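Local coordinates for protein putative acetyltransferase (Nocardia farcinica, PDB 3D9W) that probably transfers acetyl groups from acetyl-coenzyme A to arylamine substrates, at residues A[8-13]-A[92-97]; A[98-103]-A[120-125]; A[102-107]-A[196-201]. All coordinates share one frame; numbering follows the deposited sequence.

Interaction 1 (A[8-13]-A[92-97]); sequences AYHWNG and ALERLG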
loop_
_atom_site.group_PDB
_atom_site.type_symbol
_atom_site.label_atom_id
_atom_site.label_comp_id
_atom_site.label_asym_id
_atom_site.label_seq_id
_atom_site.Cartn_x
_atom_site.Cartn_y
_atom_site.Cartn_z
ATOM N N ALA A 8 13.459 16.749 7.880
ATOM C CA ALA A 8 12.779 16.738 6.604
ATOM C C ALA A 8 13.186 15.498 5.806
ATOM O O ALA A 8 12.406 14.968 5.012
ATOM C CB ALA A 8 13.115 18.005 5.820
ATOM N N TYR A 9 14.402 15.019 6.022
ATOM C CA TYR A 9 14.864 13.863 5.277
ATOM C C TYR A 9 14.555 12.539 5.946
ATOM O O TYR A 9 15.034 11.491 5.501
ATOM C CB TYR A 9 16.370 13.968 5.036
ATOM C CG TYR A 9 16.772 15.191 4.259
ATOM C CD1 TYR A 9 16.885 16.433 4.883
ATOM C CD2 TYR A 9 17.010 15.115 2.894
ATOM C CE1 TYR A 9 17.226 17.575 4.156
ATOM C CE2 TYR A 9 17.349 16.245 2.158
ATOM C CZ TYR A 9 17.454 17.470 2.791
ATOM O OH TYR A 9 17.757 18.585 2.046
ATOM N N HIS A 10 13.749 12.576 6.998
ATOM C CA HIS A 10 13.416 11.353 7.720
ATOM C C HIS A 10 11.915 11.109 7.824
ATOM O O HIS A 10 11.140 11.722 7.091
ATOM C CB HIS A 10 14.096 11.405 9.081
ATOM C CG HIS A 10 15.555 11.724 8.987
ATOM N ND1 HIS A 10 16.529 10.751 8.908
ATOM C CD2 HIS A 10 16.198 12.912 8.874
ATOM C CE1 HIS A 10 17.709 11.327 8.748
ATOM N NE2 HIS A 10 17.536 12.636 8.723
ATOM N N TRP A 11 11.482 10.241 8.728
ATOM C CA TRP A 11 10.057 9.951 8.766
ATOM C C TRP A 11 9.277 10.186 10.046
ATOM O O TRP A 11 8.328 9.455 10.334
ATOM C CB TRP A 11 9.863 8.522 8.280
ATOM C CG TRP A 11 10.601 8.328 7.008
ATOM C CD1 TRP A 11 11.928 8.022 6.861
ATOM C CD2 TRP A 11 10.103 8.581 5.694
ATOM N NE1 TRP A 11 12.286 8.078 5.536
ATOM C CE2 TRP A 11 11.182 8.420 4.798
ATOM C CE3 TRP A 11 8.847 8.929 5.181
ATOM C CZ2 TRP A 11 11.038 8.599 3.419
ATOM C CZ3 TRP A 11 8.707 9.105 3.808
ATOM C CH2 TRP A 11 9.792 8.942 2.947
ATOM N N ASN A 12 9.667 11.218 10.794
ATOM C CA ASN A 12 9.015 11.573 12.051
ATOM C C ASN A 12 8.644 10.371 12.907
ATOM O O ASN A 12 7.497 10.257 13.338
ATOM C CB ASN A 12 7.752 12.409 11.792
ATOM C CG ASN A 12 8.042 13.687 11.007
ATOM O OD1 ASN A 12 9.091 14.334 11.203
ATOM N ND2 ASN A 12 7.109 14.068 10.123
ATOM N N GLY A 13 9.599 9.481 13.156
ATOM C CA GLY A 13 9.322 8.311 13.970
ATOM C C GLY A 13 8.937 8.664 15.399
ATOM O O GLY A 13 8.159 7.954 16.047
ATOM N N ALA A 92 7.459 3.690 11.874
ATOM C CA ALA A 92 7.763 2.529 12.695
ATOM C C ALA A 92 9.157 1.995 12.392
ATOM O O ALA A 92 9.951 1.751 13.298
ATOM C CB ALA A 92 6.738 1.448 12.460
ATOM N N LEU A 93 9.445 1.811 11.108
ATOM C CA LEU A 93 10.745 1.310 10.672
ATOM C C LEU A 93 11.855 2.134 11.290
ATOM O O LEU A 93 12.767 1.596 11.907
ATOM C CB LEU A 93 10.861 1.371 9.149
ATOM C CG LEU A 93 9.976 0.403 8.379
ATOM C CD1 LEU A 93 10.186 0.603 6.893
ATOM C CD2 LEU A 93 10.318 -1.012 8.782
ATOM N N GLU A 94 11.771 3.446 11.120
ATOM C CA GLU A 94 12.771 4.354 11.662
ATOM C C GLU A 94 12.911 4.110 13.165
ATOM O O GLU A 94 14.001 3.833 13.676
ATOM C CB GLU A 94 12.344 5.795 11.405
ATOM C CG GLU A 94 13.418 6.805 11.669
ATOM C CD GLU A 94 13.008 8.183 11.219
ATOM O OE1 GLU A 94 12.118 8.777 11.861
ATOM O OE2 GLU A 94 13.566 8.671 10.210
ATOM N N ARG A 95 11.785 4.208 13.861
ATOM C CA ARG A 95 11.756 3.993 15.294
ATOM C C ARG A 95 12.547 2.771 15.741
ATOM O O ARG A 95 13.308 2.844 16.700
ATOM C CB ARG A 95 10.309 3.880 15.766
ATOM C CG ARG A 95 9.641 5.227 15.879
ATOM C CD ARG A 95 10.391 6.091 16.881
ATOM N NE ARG A 95 10.282 5.533 18.227
ATOM C CZ ARG A 95 9.206 5.641 19.001
ATOM N NH1 ARG A 95 8.132 6.296 18.574
ATOM N NH2 ARG A 95 9.197 5.075 20.198
ATOM N N LEU A 96 12.373 1.655 15.038
ATOM C CA LEU A 96 13.061 0.423 15.388
ATOM C C LEU A 96 14.536 0.407 14.995
ATOM O O LEU A 96 15.214 -0.606 15.163
ATOM C CB LEU A 96 12.334 -0.760 14.765
ATOM C CG LEU A 96 10.844 -0.780 15.120
ATOM C CD1 LEU A 96 10.150 -1.940 14.427
ATOM C CD2 LEU A 96 10.679 -0.886 16.616
ATOM N N GLY A 97 15.035 1.529 14.482
ATOM C CA GLY A 97 16.438 1.605 14.105
ATOM C C GLY A 97 16.772 1.081 12.720
ATOM O O GLY A 97 17.897 0.660 12.457
#
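Glu94 presents its carboxylate to the backbone of Trp11 and Gly13, so that one side chain on the last turn of helix 82-95 grips the loop at two points. Its CG stands anti to the backbone N (chi1 -168°) and the chain runs on extended, which carries the acid away from the helix. OE2 accepts the N-H of Trp11 at 3.0 Å, on the syn side but well out of the carboxylate plane. OE1 takes the N-H of Gly13 almost along its own C-O axis, with an N-to-O distance of 2.9 Å. The Trp11 ring turns an edge to the acid, CD1 lying 3.8 Å from OE2, with ring and carboxylate planes 52° apart.

Arg95 behaves differently. Bends at chi2 and chi3 curl its chain back over the carbonyl of Gly13, where NH1 donates to Gly13 O at 3.0 Å with the oxygen close to the guanidinium plane. Gly97 ends the helix in a Schellman motif, so the N-terminal loop is held against the helix's C-terminal end. Acidic and basic neighbours divide the labour: the carboxylate takes peptide N-H groups and the guanidinium a peptide oxygen. The two N-H donors probably help to stabilise a negative charge on Glu94.

Interaction 2 (A[98-103]-A[120-125]); sequences FGVTGH and ALLRVT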
loop_
_atom_site.group_PDB
_atom_site.type_symbol
_atom_site.label_atom_id
_atom_site.label_comp_id
_atom_site.label_asym_id
_atom_site.label_seq_id
_atom_site.Cartn_x
_atom_site.Cartn_y
_atom_site.Cartn_z
ATOM N N PHE A 98 15.797 1.104 11.827
ATOM C CA PHE A 98 16.013 0.641 10.467
ATOM C C PHE A 98 16.527 1.766 9.586
ATOM O O PHE A 98 16.397 2.945 9.919
ATOM C CB PHE A 98 14.711 0.121 9.868
ATOM C CG PHE A 98 14.402 -1.293 10.228
ATOM C CD1 PHE A 98 15.194 -2.326 9.751
ATOM C CD2 PHE A 98 13.300 -1.598 11.022
ATOM C CE1 PHE A 98 14.898 -3.646 10.052
ATOM C CE2 PHE A 98 12.993 -2.921 11.332
ATOM C CZ PHE A 98 13.796 -3.948 10.843
ATOM N N GLY A 99 17.114 1.384 8.459
ATOM C CA GLY A 99 17.607 2.356 7.504
ATOM C C GLY A 99 16.463 2.555 6.537
ATOM O O GLY A 99 16.081 1.621 5.830
ATOM N N VAL A 100 15.907 3.763 6.503
ATOM C CA VAL A 100 14.778 4.039 5.629
ATOM C C VAL A 100 14.982 5.191 4.666
ATOM O O VAL A 100 15.340 6.303 5.059
ATOM C CB VAL A 100 13.508 4.294 6.449
ATOM C CG1 VAL A 100 12.350 4.615 5.527
ATOM C CG2 VAL A 100 13.190 3.068 7.282
ATOM N N THR A 101 14.732 4.895 3.394
ATOM C CA THR A 101 14.872 5.854 2.303
ATOM C C THR A 101 13.707 5.575 1.349
ATOM O O THR A 101 13.309 4.433 1.175
ATOM C CB THR A 101 16.249 5.661 1.605
ATOM O OG1 THR A 101 16.355 6.512 0.459
ATOM C CG2 THR A 101 16.420 4.230 1.194
ATOM N N GLY A 102 13.150 6.607 0.734
ATOM C CA GLY A 102 12.010 6.369 -0.127
ATOM C C GLY A 102 12.193 6.377 -1.624
ATOM O O GLY A 102 13.157 6.913 -2.149
ATOM N N HIS A 103 11.234 5.758 -2.302
ATOM C CA HIS A 103 11.197 5.674 -3.759
ATOM C C HIS A 103 9.745 5.823 -4.207
ATOM O O HIS A 103 8.814 5.696 -3.410
ATOM C CB HIS A 103 11.722 4.325 -4.270
ATOM C CG HIS A 103 13.181 4.087 -4.015
ATOM N ND1 HIS A 103 14.116 5.098 -4.012
ATOM C CD2 HIS A 103 13.874 2.938 -3.828
ATOM C CE1 HIS A 103 15.321 4.583 -3.837
ATOM N NE2 HIS A 103 15.201 3.274 -3.724
ATOM N N ALA A 120 4.004 5.079 -3.357
ATOM C CA ALA A 120 5.013 5.029 -2.313
ATOM C C ALA A 120 5.681 3.671 -2.131
ATOM O O ALA A 120 5.015 2.641 -2.001
ATOM C CB ALA A 120 4.402 5.486 -1.003
ATOM N N LEU A 121 7.008 3.680 -2.124
ATOM C CA LEU A 121 7.790 2.463 -1.936
ATOM C C LEU A 121 8.875 2.770 -0.930
ATOM O O LEU A 121 9.310 3.913 -0.815
ATOM C CB LEU A 121 8.426 2.002 -3.253
ATOM C CG LEU A 121 7.499 1.395 -4.318
ATOM C CD1 LEU A 121 8.294 1.117 -5.600
ATOM C CD2 LEU A 121 6.843 0.107 -3.788
ATOM N N LEU A 122 9.307 1.755 -0.192
ATOM C CA LEU A 122 10.348 1.946 0.802
ATOM C C LEU A 122 11.559 1.034 0.577
ATOM O O LEU A 122 11.424 -0.186 0.476
ATOM C CB LEU A 122 9.779 1.719 2.205
ATOM C CG LEU A 122 8.621 2.618 2.647
ATOM C CD1 LEU A 122 8.073 2.170 3.998
ATOM C CD2 LEU A 122 9.106 4.058 2.724
ATOM N N ARG A 123 12.735 1.655 0.479
ATOM C CA ARG A 123 14.020 0.966 0.306
ATOM C C ARG A 123 14.539 0.849 1.746
ATOM O O ARG A 123 14.837 1.860 2.397
ATOM C CB ARG A 123 14.956 1.830 -0.549
ATOM C CG ARG A 123 16.382 1.320 -0.721
ATOM C CD ARG A 123 17.288 2.450 -1.211
ATOM N NE ARG A 123 18.701 2.092 -1.271
ATOM C CZ ARG A 123 19.316 1.658 -2.372
ATOM N NH1 ARG A 123 18.638 1.528 -3.510
ATOM N NH2 ARG A 123 20.609 1.361 -2.345
ATOM N N VAL A 124 14.646 -0.384 2.239
ATOM C CA VAL A 124 15.060 -0.625 3.621
ATOM C C VAL A 124 16.358 -1.419 3.817
ATOM O O VAL A 124 16.657 -2.350 3.064
ATOM C CB VAL A 124 13.916 -1.354 4.375
ATOM C CG1 VAL A 124 14.192 -1.410 5.866
ATOM C CG2 VAL A 124 12.605 -0.662 4.087
ATOM N N THR A 125 17.109 -1.054 4.856
ATOM C CA THR A 125 18.372 -1.720 5.193
ATOM C C THR A 125 18.382 -2.190 6.654
ATOM O O THR A 125 18.076 -1.417 7.561
ATOM C CB THR A 125 19.554 -0.774 4.988
ATOM O OG1 THR A 125 19.442 0.331 5.895
ATOM C CG2 THR A 125 19.568 -0.261 3.558
#
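His103 and Arg123 meet side chain to side chain on one face of an antiparallel pairing, and they have the most surface buried in it. The His103 imidazole lies beside the Arg123 methylenes: CD2 is 3.6 Å from Arg123 CB, and NE2 is 3.4 Å from Arg123 CD. The two side chains meet at a slant, with the ring and guanidinium planes 80° apart, and Arg123 NH1 lies at the edge of the imidazole, near its plane. Arg123 can reach along the ring because its CG is anti to the backbone N (chi1 175°) and the chain stays extended as far as NE. Thr101 also runs alongside and points the same way, its CG2 methyl packing on the arginine methylenes, 3.5 Å from Arg123 CG.

Beneath these side chains the backbones of Gly99, Thr101 and His103 form hydrogen-bonded pairs with Thr125, Arg123 and Leu121, two bonds to each pair. Arg123 N donates to Thr101 O at 2.9 Å, and Thr125 N to Gly99 O at 3.0 Å. In the His103-Leu121 pair both donors stand above the acceptor's carbonyl plane. Val100 and Gly102 face Val124 and Leu122 in the non-hydrogen-bonded pairs between, and their side of the sheet is apolar: Val100 CG1 is 4.3 Å from Leu122 CD2. Helix 82-95 covers this side, with Leu93 on Val100 and Phe89 on Leu122.

The hairpin formed by strands 99-107 and 117-125 is therefore two-faced. Aliphatic groups turn to the helix, while the face bearing Arg123 uses methylene and methyl carbons for packing and carries the arginine's cationic end beyond the hydrocarbon part, probably close enough to make protonation of His103 less favourable.

Interaction 3 (A[102-107]-A[196-201]); sequences GHTGRV and APQYRI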
loop_
_atom_site.group_PDB
_atom_site.type_symbol
_atom_site.label_atom_id
_atom_site.label_comp_id
_atom_site.label_asym_id
_atom_site.label_seq_id
_atom_site.Cartn_x
_atom_site.Cartn_y
_atom_site.Cartn_z
ATOM N N GLY A 102 13.150 6.607 0.734
ATOM C CA GLY A 102 12.010 6.369 -0.127
ATOM C C GLY A 102 12.193 6.377 -1.624
ATOM O O GLY A 102 13.157 6.913 -2.149
ATOM N N HIS A 103 11.234 5.758 -2.302
ATOM C CA HIS A 103 11.197 5.674 -3.759
ATOM C C HIS A 103 9.745 5.823 -4.207
ATOM O O HIS A 103 8.814 5.696 -3.410
ATOM C CB HIS A 103 11.722 4.325 -4.270
ATOM C CG HIS A 103 13.181 4.087 -4.015
ATOM N ND1 HIS A 103 14.116 5.098 -4.012
ATOM C CD2 HIS A 103 13.874 2.938 -3.828
ATOM C CE1 HIS A 103 15.321 4.583 -3.837
ATOM N NE2 HIS A 103 15.201 3.274 -3.724
ATOM N N THR A 104 9.558 6.102 -5.489
ATOM C CA THR A 104 8.227 6.255 -6.045
ATOM C C THR A 104 8.144 5.457 -7.326
ATOM O O THR A 104 9.061 5.462 -8.142
ATOM C CB THR A 104 7.900 7.714 -6.371
ATOM O OG1 THR A 104 7.712 8.444 -5.157
ATOM C CG2 THR A 104 6.631 7.790 -7.184
ATOM N N GLY A 105 7.031 4.766 -7.500
ATOM C CA GLY A 105 6.864 3.972 -8.691
ATOM C C GLY A 105 5.661 4.398 -9.494
ATOM O O GLY A 105 4.829 5.180 -9.026
ATOM N N ARG A 106 5.588 3.883 -10.718
ATOM C CA ARG A 106 4.484 4.158 -11.629
ATOM C C ARG A 106 3.727 2.850 -11.803
ATOM O O ARG A 106 4.267 1.879 -12.332
ATOM C CB ARG A 106 4.993 4.600 -13.002
ATOM C CG ARG A 106 5.923 5.778 -13.019
ATOM C CD ARG A 106 6.371 6.024 -14.446
ATOM N NE ARG A 106 7.462 6.989 -14.563
ATOM C CZ ARG A 106 7.338 8.296 -14.370
ATOM N NH1 ARG A 106 6.166 8.819 -14.040
ATOM N NH2 ARG A 106 8.386 9.082 -14.531
ATOM N N VAL A 107 2.486 2.810 -11.348
ATOM C CA VAL A 107 1.715 1.603 -11.513
ATOM C C VAL A 107 1.363 1.495 -12.986
ATOM O O VAL A 107 1.112 2.490 -13.656
ATOM C CB VAL A 107 0.438 1.628 -10.694
ATOM C CG1 VAL A 107 -0.275 0.299 -10.834
ATOM C CG2 VAL A 107 0.763 1.908 -9.243
ATOM N N ALA A 196 15.539 6.937 -7.336
ATOM C CA ALA A 196 15.669 8.337 -6.942
ATOM C C ALA A 196 15.212 8.494 -5.488
ATOM O O ALA A 196 14.113 8.061 -5.128
ATOM C CB ALA A 196 14.812 9.207 -7.847
ATOM N N PRO A 197 16.052 9.106 -4.634
ATOM C CA PRO A 197 15.713 9.317 -3.222
ATOM C C PRO A 197 14.424 10.120 -3.122
ATOM O O PRO A 197 14.308 11.179 -3.736
ATOM C CB PRO A 197 16.910 10.102 -2.698
ATOM C CG PRO A 197 18.025 9.593 -3.530
ATOM C CD PRO A 197 17.421 9.572 -4.910
ATOM N N GLN A 198 13.459 9.614 -2.359
ATOM C CA GLN A 198 12.177 10.295 -2.188
ATOM C C GLN A 198 11.935 10.605 -0.716
ATOM O O GLN A 198 12.380 9.867 0.164
ATOM C CB GLN A 198 11.045 9.433 -2.749
ATOM C CG GLN A 198 11.090 9.291 -4.268
ATOM C CD GLN A 198 10.584 10.525 -4.998
ATOM O OE1 GLN A 198 9.372 10.719 -5.160
ATOM N NE2 GLN A 198 11.507 11.374 -5.430
ATOM N N TYR A 199 11.225 11.698 -0.450
ATOM C CA TYR A 199 10.964 12.114 0.916
ATOM C C TYR A 199 9.505 12.491 1.185
ATOM O O TYR A 199 8.695 12.571 0.264
ATOM C CB TYR A 199 11.887 13.275 1.240
ATOM C CG TYR A 199 13.339 12.933 1.002
ATOM C CD1 TYR A 199 14.039 12.129 1.895
ATOM C CD2 TYR A 199 14.012 13.397 -0.133
ATOM C CE1 TYR A 199 15.373 11.794 1.676
ATOM C CE2 TYR A 199 15.353 13.062 -0.364
ATOM C CZ TYR A 199 16.025 12.261 0.551
ATOM O OH TYR A 199 17.354 11.940 0.368
ATOM N N ARG A 200 9.182 12.727 2.454
ATOM C CA ARG A 200 7.824 13.068 2.843
ATOM C C ARG A 200 7.210 14.184 2.022
ATOM O O ARG A 200 6.023 14.129 1.698
ATOM C CB ARG A 200 7.763 13.397 4.343
ATOM C CG ARG A 200 7.739 12.137 5.208
ATOM C CD ARG A 200 7.392 12.363 6.672
ATOM N NE ARG A 200 8.491 12.966 7.411
ATOM C CZ ARG A 200 8.606 14.271 7.647
ATOM N NH1 ARG A 200 7.678 15.119 7.206
ATOM N NH2 ARG A 200 9.658 14.734 8.313
ATOM N N ILE A 201 8.012 15.189 1.671
ATOM C CA ILE A 201 7.510 16.309 0.872
ATOM C C ILE A 201 7.080 15.803 -0.505
ATOM O O ILE A 201 6.083 16.262 -1.065
ATOM C CB ILE A 201 8.579 17.401 0.662
ATOM C CG1 ILE A 201 9.447 17.565 1.927
ATOM C CG2 ILE A 201 7.892 18.718 0.319
ATOM C CD1 ILE A 201 8.795 18.324 3.120
HETATM O O HOH W 1 12.385 6.572 -6.835
#
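Gln198 lies across strand 99-107 and touches three successive residues of it, Gly102, His103 and Thr104. Its CB sits over the carbonyl of Gly102, 3.3 Å from the oxygen. CG passes above the strand backbone, 3.7 Å from His103 CA. A bend at chi2 (-77°) then turns the amide aside, so that CD comes near the hydroxyl of Thr104. At the tip the two amide atoms part company. OE1 accepts the hydroxyl of Thr104, with OG1 at 2.8 Å and the two side chains at about a right angle. NE2 turns back to its own segment and donates to Pro197 O at 3.3 Å. One bond to the strand and one to the preceding residue thus fix the rotation of the amide.

The backbone repeats the connection. Gln198 N donates to Gly102 O at 2.7 Å, from well above the carbonyl plane, whereas the return bond from Gly102 N to Gln198 O is long and weak at 3.4 Å. One residue further along, His103 ND1 donates to Ala196 O at 3.2 Å, the oxygen lying at the edge of the imidazole ring. The same oxygen receives a hydrogen bond from a water 2.8 Å away, and that water accepts one from Thr104 N, bridging the two segments.

Beyond the bridge, Tyr199 is the N-cap of helix 200-212, and its backbone N bonds to Asp202 OD2, the half of a capping box in which the N3 side chain accepts from the N-cap N-H. The whole is an isolated antiparallel bridge: the chain leaving strand 188-193, itself a sheet neighbour of strand 99-107, touches that strand once more through Gln198 before turning into a helix.

In the fold
Strand 99-107 is shared by interactions 2 and 3 and follows directly on helix 82-95, which supplies one side of interaction 1. It pairs with strand 117-125 in interaction 2 and meets the 196-201 segment in interaction 3; these two share Gly102 and His103, and their centres are about 9 Å apart. Interaction 1 lies about 10 Å, centre to centre, from interaction 2, and Leu93 O and Phe98 N, 3.1 Å apart, probably hydrogen-bond between them. Although about 16 Å separates the centres of interactions 1 and 3, Arg200 NE probably bonds to His10 O at 2.9 Å. The contacts tie the N-terminal loop, helix 82-95 and an inner strand of the large antiparallel sheet into one region of the fold.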